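Local coordinates for protein DNA double-strand break repair nuclease NurA (Sulfolobus solfataricus, PDB 2YGK) that probably works with the HerA helicase to resect DNA ends during double-strand break repair, as a manganese-dependent homodimeric nuclease, at residues A56-S61 against A114-L119; G75-I80 against L89-Q94; I108-E113 against L177-N182; C52-I57 against Y129-G134; L119-G124 against I190-G195. All blocks are in the same frame, centred on the assembly; numbering follows the deposited sequence.

Contact 1: residues A56-S61 against A114-L119. With MN (manganese (II) ion), chain C.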
# COMPACT_ATOMS: atom_id res chain seq x y z
N ALA A 56 15.79 13.31 -18.14
CA ALA A 56 14.72 12.59 -17.44
C ALA A 56 15.10 12.35 -15.96
O ALA A 56 16.24 12.09 -15.65
CB ALA A 56 14.45 11.28 -18.11
N ILE A 57 14.11 12.42 -15.08
CA ILE A 57 14.31 12.16 -13.70
C ILE A 57 13.26 11.16 -13.28
O ILE A 57 12.06 11.37 -13.56
CB ILE A 57 14.15 13.43 -12.83
CG1 ILE A 57 15.25 14.47 -13.13
CG2 ILE A 57 14.20 13.07 -11.31
CD1 ILE A 57 14.77 15.66 -13.94
N ASP A 58 13.72 10.09 -12.59
CA ASP A 58 12.83 9.23 -11.84
C ASP A 58 13.41 8.84 -10.50
O ASP A 58 14.63 9.04 -10.24
CB ASP A 58 12.52 7.95 -12.62
CG ASP A 58 11.16 7.37 -12.27
OD1 ASP A 58 10.60 7.68 -11.22
OD2 ASP A 58 10.58 6.65 -13.09
N GLY A 59 12.57 8.19 -9.68
CA GLY A 59 12.99 7.80 -8.34
C GLY A 59 12.50 6.45 -7.89
O GLY A 59 11.53 5.91 -8.45
N GLY A 60 13.18 5.92 -6.87
CA GLY A 60 12.90 4.59 -6.32
C GLY A 60 13.05 4.66 -4.83
O GLY A 60 13.80 5.49 -4.33
N SER A 61 12.34 3.77 -4.13
CA SER A 61 12.31 3.78 -2.68
C SER A 61 11.70 2.52 -2.11
O SER A 61 11.00 1.81 -2.79
CB SER A 61 11.42 4.92 -2.17
OG SER A 61 10.08 4.46 -2.17
N ALA A 114 11.04 14.52 -3.18
CA ALA A 114 11.99 15.58 -2.91
C ALA A 114 13.29 15.48 -3.71
O ALA A 114 13.75 16.48 -4.26
CB ALA A 114 12.29 15.63 -1.44
N LEU A 115 13.89 14.30 -3.80
CA LEU A 115 15.18 14.14 -4.46
C LEU A 115 15.04 14.25 -5.97
O LEU A 115 15.91 14.84 -6.65
CB LEU A 115 15.85 12.82 -4.10
CG LEU A 115 16.28 12.63 -2.64
CD1 LEU A 115 16.82 11.20 -2.45
CD2 LEU A 115 17.30 13.65 -2.20
N GLU A 116 13.96 13.69 -6.50
CA GLU A 116 13.64 13.84 -7.91
C GLU A 116 13.56 15.32 -8.23
O GLU A 116 14.31 15.82 -9.07
CB GLU A 116 12.30 13.19 -8.26
CG GLU A 116 12.35 11.71 -8.30
CD GLU A 116 10.99 11.02 -8.43
OE1 GLU A 116 10.26 11.26 -9.38
OE2 GLU A 116 10.66 10.19 -7.59
N LEU A 117 12.65 16.02 -7.56
CA LEU A 117 12.40 17.42 -7.89
C LEU A 117 13.66 18.23 -7.66
O LEU A 117 13.94 19.11 -8.46
CB LEU A 117 11.28 18.00 -7.05
CG LEU A 117 9.88 17.36 -7.15
CD1 LEU A 117 9.07 17.98 -6.01
CD2 LEU A 117 9.18 17.49 -8.58
N SER A 118 14.45 17.94 -6.64
CA SER A 118 15.69 18.71 -6.55
C SER A 118 16.71 18.40 -7.66
O SER A 118 17.48 19.24 -8.01
CB SER A 118 16.32 18.63 -5.16
OG SER A 118 17.05 17.45 -5.04
N LEU A 119 16.70 17.21 -8.24
CA LEU A 119 17.57 16.94 -9.39
C LEU A 119 17.03 17.63 -10.65
O LEU A 119 17.79 17.99 -11.56
CB LEU A 119 17.72 15.43 -9.65
CG LEU A 119 18.52 14.64 -8.61
CD1 LEU A 119 18.52 13.15 -8.87
CD2 LEU A 119 19.93 15.13 -8.64
MN MN C . 8.49 7.15 -10.20
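Ile-57 and Glu-116 carry a buried strand-on-helix contact, in which strand 54-65 of the central sheet lies along helix 104-123. The two short segments run nearly antiparallel, at 162°, with their axes 7.8 Å apart. Ile-57 presses its CG2 branch, set anti to the backbone N, on the start of the glutamate: CG2 lies 3.5 Å from Glu-116 CA. Its other branch reaches the next turn of the helix, where CG1 meets Leu-119 CB at 4.4 Å. From the helix Glu-116 extends over the backbone of the strand, with its CG against the carbonyl carbon of Asp-58 and OE2 3.4 Å from Gly-59 CA. A side chain at Gly-59 would point into that carboxylate, so the glycine lets the acid lie close. Such a core, a mixed sheet whose strand presents a metal-binding aspartate, is consistent with the RNase H-like clan of the NurA family. Asp-58 OD1 binds the manganese ion at 2.4 Å, and Gly-59 N donates to the same Asp-58 OD1 at 2.6 Å, on its anti side. Asp-133 supplies a second oxygen to the metal. Glu-116 OE1, 4.0 Å from Asp-58 OD1, forms a salt bridge with Lys-139. With an alanine in place of Glu-116, the chain over Gly-59 would be gone and Lys-139 would probably be left without this carboxylate mate.

Contact 2: residues G75-I80 against L89-Q94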
# COMPACT_ATOMS: atom_id res chain seq x y z
N GLY A 75 16.27 6.83 -3.66
CA GLY A 75 17.24 7.20 -4.65
C GLY A 75 16.59 7.85 -5.87
O GLY A 75 15.50 7.48 -6.28
N ALA A 76 17.26 8.83 -6.44
CA ALA A 76 16.77 9.42 -7.66
C ALA A 76 17.95 9.61 -8.60
O ALA A 76 19.10 9.72 -8.16
CB ALA A 76 16.04 10.75 -7.37
N GLU A 77 17.65 9.61 -9.89
CA GLU A 77 18.65 9.78 -10.90
C GLU A 77 18.15 10.70 -12.00
O GLU A 77 17.01 10.62 -12.41
CB GLU A 77 18.95 8.41 -11.49
CG GLU A 77 20.02 8.40 -12.54
CD GLU A 77 20.41 7.01 -12.93
OE1 GLU A 77 19.77 6.39 -13.73
OE2 GLU A 77 21.35 6.45 -12.43
N SER A 78 19.02 11.59 -12.46
CA SER A 78 18.80 12.34 -13.69
C SER A 78 19.57 11.64 -14.82
O SER A 78 20.65 11.07 -14.60
CB SER A 78 19.22 13.83 -13.55
OG SER A 78 20.62 13.94 -13.32
N VAL A 79 18.98 11.70 -16.00
CA VAL A 79 19.50 11.03 -17.17
C VAL A 79 19.37 11.99 -18.36
O VAL A 79 18.26 12.48 -18.64
CB VAL A 79 18.70 9.73 -17.46
CG1 VAL A 79 18.94 9.27 -18.85
CG2 VAL A 79 19.07 8.66 -16.48
N ILE A 80 20.49 12.25 -19.04
CA ILE A 80 20.48 13.03 -20.28
C ILE A 80 20.45 12.12 -21.51
O ILE A 80 21.28 11.22 -21.63
CB ILE A 80 21.68 14.03 -20.37
CG1 ILE A 80 21.42 15.09 -21.45
CG2 ILE A 80 23.01 13.30 -20.66
CD1 ILE A 80 22.01 16.47 -21.12
N LEU A 89 23.46 11.58 -15.36
CA LEU A 89 24.05 12.84 -15.01
C LEU A 89 24.37 12.82 -13.54
O LEU A 89 25.51 12.82 -13.17
CB LEU A 89 23.08 13.97 -15.32
CG LEU A 89 23.22 14.69 -16.66
CD1 LEU A 89 21.95 15.48 -16.85
CD2 LEU A 89 24.46 15.59 -16.66
N SER A 90 23.33 12.81 -12.72
CA SER A 90 23.48 12.75 -11.27
C SER A 90 22.74 11.55 -10.69
O SER A 90 21.80 11.04 -11.29
CB SER A 90 22.89 14.01 -10.66
OG SER A 90 23.47 15.15 -11.25
N GLU A 91 23.22 11.10 -9.54
CA GLU A 91 22.54 10.14 -8.67
C GLU A 91 22.51 10.73 -7.26
O GLU A 91 23.46 11.33 -6.79
CB GLU A 91 23.27 8.80 -8.62
CG GLU A 91 23.43 8.08 -9.96
CD GLU A 91 24.78 8.33 -10.64
OE1 GLU A 91 25.24 9.50 -10.77
OE2 GLU A 91 25.39 7.32 -11.07
N ASP A 92 21.40 10.53 -6.58
CA ASP A 92 21.16 11.18 -5.31
C ASP A 92 20.27 10.22 -4.55
O ASP A 92 19.21 9.85 -5.04
CB ASP A 92 20.46 12.51 -5.56
CG ASP A 92 20.63 13.49 -4.43
OD1 ASP A 92 20.85 13.09 -3.26
OD2 ASP A 92 20.54 14.71 -4.71
N GLY A 93 20.72 9.79 -3.37
CA GLY A 93 19.99 8.81 -2.58
C GLY A 93 20.56 8.58 -1.19
O GLY A 93 21.76 8.59 -1.00
N GLN A 94 19.66 8.34 -0.24
CA GLN A 94 19.99 8.04 1.14
C GLN A 94 19.41 6.70 1.62
O GLN A 94 18.33 6.31 1.18
CB GLN A 94 19.46 9.17 2.03
CG GLN A 94 19.99 9.14 3.49
CD GLN A 94 20.30 10.54 4.00
OE1 GLN A 94 19.55 11.48 3.72
NE2 GLN A 94 21.41 10.69 4.73
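Ser-78 and Ser-90 mark the tight part of this antiparallel hairpin pairing of strands 70-82 and 85-98. The hydroxyl of Ser-78 sits between its own backbone N and carbonyl carbon (chi1 63°), which turns it across to the partner strand: Ser-78 OG accepts from Ser-90 N at 3.0 Å and lies 3.2 Å from Leu-89 CB. Around it, Ser-78 N bonds to Ser-90 O, and Leu-89 N points almost straight (178°) at Ser-78 O, though from above the plane of that carbonyl. At this same end Leu-89 CD1 packs on Ile-80 CB at 3.8 Å. Further along, Ala-76 and Asp-92 form a hydrogen-bonded pair, with Ala-76 N 2.6 Å from Asp-92 O.

The other face is looser. Glu-77 and Glu-91 lie side by side on it, pointing the same way, the first extended and the second bent at chi2. Glu-77 OE2 touches Glu-91 CG at 3.6 Å, but no bond joins the two carboxylates: Glu-77 OE2 and Glu-91 OE2 are 4.4 Å apart. Glu-91 is partly exposed and makes a long, weak ion pair with Lys-4 of the second subunit.

Replacing Ser-78 by alanine would probably leave the Ser-90 amide without its acceptor and take from Asp-123 one of the two hydroxyls that hold it. Both serine hydroxyls bond to Asp-123 OD2 of helix 104-123, so a single carboxylate oxygen ties the outermost strand and its neighbour to the helix beneath, while between the two glutamates, like charges that offer each other no bond, the strands are held by backbone hydrogen bonds on either side.

Contact 3: residues I108-E113 against L177-N182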
# COMPACT_ATOMS: atom_id res chain seq x y z
N ILE A 108 8.45 8.19 3.28
CA ILE A 108 9.54 7.67 2.49
C ILE A 108 9.33 8.13 1.05
O ILE A 108 10.27 8.62 0.41
CB ILE A 108 9.63 6.14 2.49
CG1 ILE A 108 10.13 5.63 3.85
CG2 ILE A 108 10.59 5.66 1.41
CD1 ILE A 108 9.73 4.18 4.14
N SER A 109 8.11 8.00 0.55
CA SER A 109 7.87 8.34 -0.83
C SER A 109 7.99 9.84 -1.07
O SER A 109 8.48 10.24 -2.11
CB SER A 109 6.53 7.79 -1.33
OG SER A 109 5.50 8.03 -0.42
N LEU A 110 7.55 10.66 -0.12
CA LEU A 110 7.66 12.11 -0.26
C LEU A 110 9.12 12.51 -0.23
O LEU A 110 9.53 13.46 -0.91
CB LEU A 110 6.90 12.83 0.86
CG LEU A 110 5.39 12.77 0.69
CD1 LEU A 110 4.64 13.14 1.97
CD2 LEU A 110 4.94 13.63 -0.44
N LEU A 111 9.91 11.83 0.58
CA LEU A 111 11.34 12.04 0.59
C LEU A 111 11.95 11.70 -0.77
O LEU A 111 12.77 12.46 -1.30
CB LEU A 111 11.95 11.22 1.69
CG LEU A 111 13.45 11.22 1.91
CD1 LEU A 111 14.08 12.60 1.76
CD2 LEU A 111 13.71 10.62 3.30
N MSE A 112 11.49 10.61 -1.38
CA MSE A 112 11.93 10.25 -2.72
C MSE A 112 11.55 11.35 -3.71
O MSE A 112 12.39 11.80 -4.48
CB MSE A 112 11.36 8.89 -3.11
CG MSE A 112 11.73 8.41 -4.53
SE MSE A 112 10.48 6.99 -5.14
CE MSE A 112 8.85 8.07 -4.89
N GLU A 113 10.31 11.82 -3.67
CA GLU A 113 9.85 12.87 -4.56
C GLU A 113 10.72 14.14 -4.41
O GLU A 113 11.17 14.72 -5.39
CB GLU A 113 8.34 13.09 -4.36
CG GLU A 113 7.43 12.11 -5.30
CD GLU A 113 6.30 11.28 -4.57
OE1 GLU A 113 5.91 11.63 -3.42
OE2 GLU A 113 5.78 10.28 -5.17
N LEU A 177 5.55 18.72 6.56
CA LEU A 177 6.70 19.47 6.07
C LEU A 177 7.22 18.97 4.74
O LEU A 177 7.59 19.76 3.90
CB LEU A 177 7.84 19.44 7.06
CG LEU A 177 7.83 20.49 8.15
CD1 LEU A 177 9.16 20.36 8.92
CD2 LEU A 177 7.62 21.91 7.61
N LEU A 178 7.27 17.65 4.55
CA LEU A 178 7.73 17.09 3.28
C LEU A 178 6.78 17.43 2.13
O LEU A 178 7.22 17.72 1.04
CB LEU A 178 7.97 15.59 3.38
CG LEU A 178 9.26 15.18 4.10
CD1 LEU A 178 9.26 13.71 4.60
CD2 LEU A 178 10.44 15.44 3.21
N MSE A 179 5.48 17.40 2.39
CA MSE A 179 4.50 17.80 1.40
C MSE A 179 4.75 19.23 0.95
O MSE A 179 4.82 19.51 -0.25
CB MSE A 179 3.09 17.67 1.98
CG MSE A 179 2.63 16.24 2.11
SE MSE A 179 0.87 16.09 2.86
CE MSE A 179 -0.15 16.83 1.36
N LEU A 180 4.91 20.13 1.91
CA LEU A 180 5.23 21.53 1.61
C LEU A 180 6.48 21.66 0.75
O LEU A 180 6.47 22.33 -0.29
CB LEU A 180 5.41 22.35 2.89
CG LEU A 180 4.26 23.29 3.30
CD1 LEU A 180 4.70 24.14 4.48
CD2 LEU A 180 3.82 24.20 2.15
N LEU A 181 7.56 21.00 1.17
CA LEU A 181 8.81 21.01 0.41
C LEU A 181 8.60 20.67 -1.07
O LEU A 181 9.09 21.36 -1.96
CB LEU A 181 9.83 20.03 1.02
CG LEU A 181 11.22 20.09 0.38
CD1 LEU A 181 11.73 21.54 0.36
CD2 LEU A 181 12.20 19.17 1.07
N ASN A 182 7.87 19.60 -1.33
CA ASN A 182 7.56 19.26 -2.71
C ASN A 182 6.81 20.38 -3.45
O ASN A 182 7.16 20.71 -4.58
CB ASN A 182 6.78 17.98 -2.76
CG ASN A 182 7.54 16.82 -2.21
OD1 ASN A 182 8.75 16.88 -2.08
ND2 ASN A 182 6.85 15.74 -1.89
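Asn-182 ND2 is the polar atom most closely met across this contact, and by carbon: Leu-110 CD2 comes to 3.2 Å, and Glu-113 CB lies 3.9 Å from the same Asn-182 ND2. No hydrogen bond crosses between the two segments. The amide rests by Leu-110 O, with Asn-182 OD1 and ND2 each 3.7 Å from that carbonyl oxygen, so it lies over the backbone of the other helix and fills the space between Leu-110 and Glu-113. Its CG stands anti to its own carbonyl carbon (chi1 -62°), a setting that directs the amide across to helix 104-123, where the side chain meets Leu-110 at about a right angle.

Helices 104-123 and 171-193 run side by side here, their short segments inclined by 23° with axes 9.3 Å apart. This is packing between two helices on one flank of the RNase H-like core, and the first of them has the sheet on its other side: Ile-108 turns from the contact to touch Ile-70, Tyr-72 and Val-74 of strand 70-82.

Leu-110 is the central residue of the packing. Its CB meets Leu-178 CB at 3.9 Å, near the closest approach of the two backbones. Branch CD1 leans toward the CG of Met-179, a selenomethionine modelled in two conformers, so that touch is less certain. Leu-178 also slides its CD2 along the backbone of helix 104-123, 4.4 Å from Leu-111 CA, and Ile-165 of helix 162-166 packs on Leu-178 as well.

Contact 4: residues C52-I57 against Y129-G134. With MN (manganese (II) ion), chain C.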
# COMPACT_ATOMS: atom_id res chain seq x y z
N CYS A 52 17.68 16.90 -30.18
CA CYS A 52 17.03 17.61 -29.10
C CYS A 52 17.25 16.86 -27.77
O CYS A 52 17.14 15.63 -27.72
CB CYS A 52 15.55 17.77 -29.44
SG CYS A 52 14.51 18.13 -28.05
N LYS A 53 17.57 17.58 -26.71
CA LYS A 53 18.11 16.98 -25.51
C LYS A 53 17.09 16.94 -24.40
O LYS A 53 16.48 17.95 -24.07
CB LYS A 53 19.38 17.71 -25.06
CG LYS A 53 20.67 17.12 -25.57
CD LYS A 53 21.84 18.01 -25.15
CE LYS A 53 23.21 17.37 -25.43
NZ LYS A 53 23.43 17.34 -26.91
N PHE A 54 16.94 15.75 -23.83
CA PHE A 54 15.98 15.48 -22.77
C PHE A 54 16.74 15.08 -21.54
O PHE A 54 17.62 14.20 -21.63
CB PHE A 54 15.07 14.33 -23.15
CG PHE A 54 14.24 14.60 -24.36
CD1 PHE A 54 13.00 15.20 -24.24
CD2 PHE A 54 14.71 14.27 -25.63
CE1 PHE A 54 12.23 15.47 -25.37
CE2 PHE A 54 13.94 14.52 -26.75
CZ PHE A 54 12.70 15.13 -26.62
N VAL A 55 16.41 15.71 -20.40
CA VAL A 55 16.88 15.25 -19.11
C VAL A 55 15.68 14.59 -18.46
O VAL A 55 14.66 15.24 -18.22
CB VAL A 55 17.40 16.41 -18.21
CG1 VAL A 55 17.75 15.90 -16.79
CG2 VAL A 55 18.60 17.08 -18.83
N ALA A 56 15.79 13.31 -18.14
CA ALA A 56 14.72 12.59 -17.44
C ALA A 56 15.10 12.35 -15.96
O ALA A 56 16.24 12.09 -15.65
CB ALA A 56 14.45 11.28 -18.11
N ILE A 57 14.11 12.42 -15.08
CA ILE A 57 14.31 12.16 -13.70
C ILE A 57 13.26 11.16 -13.28
O ILE A 57 12.06 11.37 -13.56
CB ILE A 57 14.15 13.43 -12.83
CG1 ILE A 57 15.25 14.47 -13.13
CG2 ILE A 57 14.20 13.07 -11.31
CD1 ILE A 57 14.77 15.66 -13.94
N TYR A 129 14.19 19.91 -22.88
CA TYR A 129 13.02 19.54 -22.12
C TYR A 129 13.42 18.70 -20.90
O TYR A 129 14.51 18.08 -20.87
CB TYR A 129 12.09 18.70 -22.97
CG TYR A 129 11.41 19.40 -24.12
CD1 TYR A 129 10.15 19.97 -23.96
CD2 TYR A 129 11.96 19.39 -25.39
CE1 TYR A 129 9.46 20.56 -25.02
CE2 TYR A 129 11.28 20.00 -26.48
CZ TYR A 129 10.03 20.59 -26.28
OH TYR A 129 9.32 21.19 -27.33
N ILE A 130 12.55 18.69 -19.90
CA ILE A 130 12.74 17.88 -18.71
C ILE A 130 11.57 16.93 -18.64
O ILE A 130 10.44 17.35 -18.71
CB ILE A 130 12.75 18.73 -17.44
CG1 ILE A 130 13.89 19.74 -17.49
CG2 ILE A 130 12.95 17.85 -16.18
CD1 ILE A 130 13.88 20.62 -16.29
N LEU A 131 11.85 15.64 -18.53
CA LEU A 131 10.81 14.64 -18.38
C LEU A 131 10.78 14.14 -16.95
O LEU A 131 11.73 13.52 -16.49
CB LEU A 131 11.08 13.46 -19.30
CG LEU A 131 11.43 13.83 -20.72
CD1 LEU A 131 11.61 12.57 -21.54
CD2 LEU A 131 10.30 14.74 -21.28
N MSE A 132 9.68 14.40 -16.26
CA MSE A 132 9.40 13.81 -14.97
C MSE A 132 8.47 12.62 -15.15
O MSE A 132 7.60 12.64 -16.04
CB MSE A 132 8.68 14.80 -14.04
CG MSE A 132 9.26 16.20 -13.97
SE MSE A 132 10.93 16.30 -13.01
CE MSE A 132 10.43 15.46 -11.36
N ASP A 133 8.60 11.65 -14.24
CA ASP A 133 7.76 10.47 -14.18
C ASP A 133 6.66 10.68 -13.16
O ASP A 133 6.93 10.76 -11.99
CB ASP A 133 8.59 9.27 -13.77
CG ASP A 133 7.77 8.03 -13.63
OD1 ASP A 133 7.08 7.67 -14.57
OD2 ASP A 133 7.81 7.38 -12.58
N GLY A 134 5.43 10.77 -13.60
CA GLY A 134 4.33 11.13 -12.74
C GLY A 134 3.60 12.40 -13.16
O GLY A 134 4.16 13.29 -13.80
MN MN C . 8.49 7.15 -10.20
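Tyr-129 can be followed outward from the strand along the flank of Phe-54. Its CB touches Phe-54 CD1 at 3.8 Å. Farther out, ring atom CD2 of Tyr-129 has two neighbours, with Phe-54 CE1 3.9 Å away and Cys-52 SG also 3.9 Å from that CD2. The sulfur stays beside CE2 too, at the edge of the ring and in its plane, as a sulfur-aromatic contact. At the tip, OH makes a weak hydrogen bond to Arg-289 of helix 280-291. The Phe-54 and Tyr-129 side chains point the same way, with ring planes only 17° apart, yet the rings are slid so far, 5.8 Å between centroids, that they barely overlap.

Leu-131 continues this face and packs both methyls against Phe-54 CD1. On the reverse face the end of Ile-57 does the touching: CD1 meets Ile-130 CG2 at 3.6 Å and the selenium of Met-132. Between the two faces the parallel strands are laced by alternating backbone bonds, among them Leu-131 N to Val-55 O at 2.9 Å. Past the last of these, Asp-133 OD2 binds the manganese ion at 2.5 Å. Adjacent parallel strands that deliver two aspartates, here Asp-133 and Asp-58, to one metal fit the active-site layout of RNase H-like nucleases.

Contact 5: residues L119-G124 against I190-G195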
# COMPACT_ATOMS: atom_id res chain seq x y z
N LEU A 119 16.70 17.21 -8.24
CA LEU A 119 17.57 16.94 -9.39
C LEU A 119 17.03 17.63 -10.65
O LEU A 119 17.79 17.99 -11.56
CB LEU A 119 17.72 15.43 -9.65
CG LEU A 119 18.52 14.64 -8.61
CD1 LEU A 119 18.52 13.15 -8.87
CD2 LEU A 119 19.93 15.13 -8.64
N ALA A 120 15.73 17.84 -10.71
CA ALA A 120 15.18 18.61 -11.82
C ALA A 120 15.75 20.04 -11.78
O ALA A 120 16.01 20.66 -12.82
CB ALA A 120 13.65 18.62 -11.75
N LEU A 121 15.97 20.58 -10.59
CA LEU A 121 16.59 21.89 -10.48
C LEU A 121 18.07 21.78 -10.71
O LEU A 121 18.66 22.65 -11.35
CB LEU A 121 16.35 22.52 -9.13
CG LEU A 121 14.92 22.97 -8.93
CD1 LEU A 121 14.68 23.11 -7.43
CD2 LEU A 121 14.60 24.28 -9.66
N ARG A 122 18.70 20.74 -10.21
CA ARG A 122 20.11 20.59 -10.48
C ARG A 122 20.39 20.56 -12.00
O ARG A 122 21.10 21.40 -12.49
CB ARG A 122 20.69 19.36 -9.80
CG ARG A 122 22.20 19.39 -9.70
CD ARG A 122 22.74 18.28 -8.81
NE ARG A 122 24.04 17.82 -9.29
CZ ARG A 122 24.68 16.73 -8.85
NH1 ARG A 122 24.15 15.95 -7.90
NH2 ARG A 122 25.86 16.42 -9.39
N ASP A 123 19.83 19.61 -12.72
CA ASP A 123 20.32 19.32 -14.07
C ASP A 123 19.35 19.70 -15.14
O ASP A 123 19.61 19.44 -16.31
CB ASP A 123 20.65 17.83 -14.23
CG ASP A 123 21.63 17.31 -13.16
OD1 ASP A 123 22.69 17.94 -12.93
OD2 ASP A 123 21.34 16.26 -12.58
N GLY A 124 18.24 20.32 -14.77
CA GLY A 124 17.21 20.66 -15.75
C GLY A 124 17.67 21.53 -16.90
O GLY A 124 17.32 21.31 -18.05
N ILE A 190 8.65 25.15 -12.15
CA ILE A 190 7.72 25.81 -13.01
C ILE A 190 8.20 27.19 -13.38
O ILE A 190 8.16 27.57 -14.54
CB ILE A 190 6.34 25.98 -12.37
CG1 ILE A 190 5.72 24.62 -12.04
CG2 ILE A 190 5.39 26.72 -13.32
CD1 ILE A 190 5.61 23.70 -13.24
N GLU A 191 8.67 27.94 -12.42
CA GLU A 191 9.12 29.29 -12.76
C GLU A 191 10.45 29.35 -13.53
O GLU A 191 10.64 30.25 -14.32
CB GLU A 191 9.14 30.22 -11.55
CG GLU A 191 10.20 29.91 -10.52
CD GLU A 191 10.25 30.95 -9.42
OE1 GLU A 191 10.12 32.16 -9.74
OE2 GLU A 191 10.42 30.55 -8.24
N GLU A 192 11.35 28.40 -13.33
CA GLU A 192 12.62 28.40 -14.04
C GLU A 192 12.46 27.73 -15.42
O GLU A 192 13.17 28.06 -16.39
CB GLU A 192 13.69 27.69 -13.18
CG GLU A 192 14.98 27.30 -13.94
CD GLU A 192 16.15 26.89 -13.02
OE1 GLU A 192 15.99 26.82 -11.78
OE2 GLU A 192 17.25 26.65 -13.58
N TYR A 193 11.52 26.80 -15.55
CA TYR A 193 11.45 26.02 -16.76
C TYR A 193 10.11 26.03 -17.45
O TYR A 193 9.91 25.26 -18.38
CB TYR A 193 11.83 24.59 -16.47
CG TYR A 193 13.20 24.40 -15.89
CD1 TYR A 193 14.33 24.53 -16.68
CD2 TYR A 193 13.37 24.04 -14.56
CE1 TYR A 193 15.62 24.33 -16.16
CE2 TYR A 193 14.65 23.83 -14.03
CZ TYR A 193 15.77 23.98 -14.85
OH TYR A 193 17.03 23.78 -14.34
N ASP A 194 9.20 26.92 -17.02
CA ASP A 194 7.98 27.27 -17.81
C ASP A 194 7.40 26.03 -18.51
O ASP A 194 7.25 25.00 -17.86
CB ASP A 194 8.26 28.41 -18.83
CG ASP A 194 8.32 29.84 -18.18
OD1 ASP A 194 8.65 29.95 -16.96
OD2 ASP A 194 8.02 30.86 -18.91
N GLY A 195 7.15 26.08 -19.82
CA GLY A 195 6.62 24.90 -20.50
C GLY A 195 7.61 23.82 -20.88
O GLY A 195 7.26 22.91 -21.57
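Tyr-193 points its ring at Gly-124, while Glu-192 reaches across to Leu-121 beside it. The tyrosine CG stands anti to its own carbonyl carbon (chi1 -59°), and the ring reaches the C-terminal part of helix 104-123 with its hydroxyl end: OH lies 3.4 Å from Gly-124 CA, and CE1 of Tyr-193 lies 3.5 Å from Gly-124 C. A CB on Gly-124 would run into the ring, and into Ala-120 O as well. On the neighbouring side CE2 of Tyr-193 faces the carbonyl oxygen of Ala-120 at 3.7 Å.

Glu-192 extends from the same helix end, and its CG sits over the centre of one face of the Tyr-193 ring, 3.4 Å above the plane, which steadies the ring from that side. Its side chain crosses that of Leu-121 obliquely, with Glu-192 OE1 3.6 Å from Leu-121 CD2. Glu-192 is exposed, while Tyr-193 is buried.

Just beyond, Asp-194 leaves helical phi/psi with positive phi. In the fold, Leu-121 packs back on Leu-185 and Ile-189 of helix 171-193, Ala-120 meets Met-132, and Tyr-193 leans on Ile-130, so the ends of both helices come together against strand 129-133 of the sheet.

Four contacts are built on helix 104-123 or strand 54-65, and contact 1 joins the two. Contact 2 is nested inside the chain loops that contacts 1 and 4 close; its hairpin extends the sheet out to its edge strand 85-98, about 7 Å from contact 1 between centres. Contact 4 shares Ala-56 and Ile-57 with contact 1 and adds the adjacent strand, so that Asp-58 and Asp-133 come to the same manganese ion. Contacts 3 and 5, about 17 Å apart between centres, cross along the chain, both pairing helix 104-123 with helix 171-193. Contact 5 shares Leu-119 with contact 1 and touches contacts 2 and 4. Helix 104-123 thus links the sheet to helix 171-193.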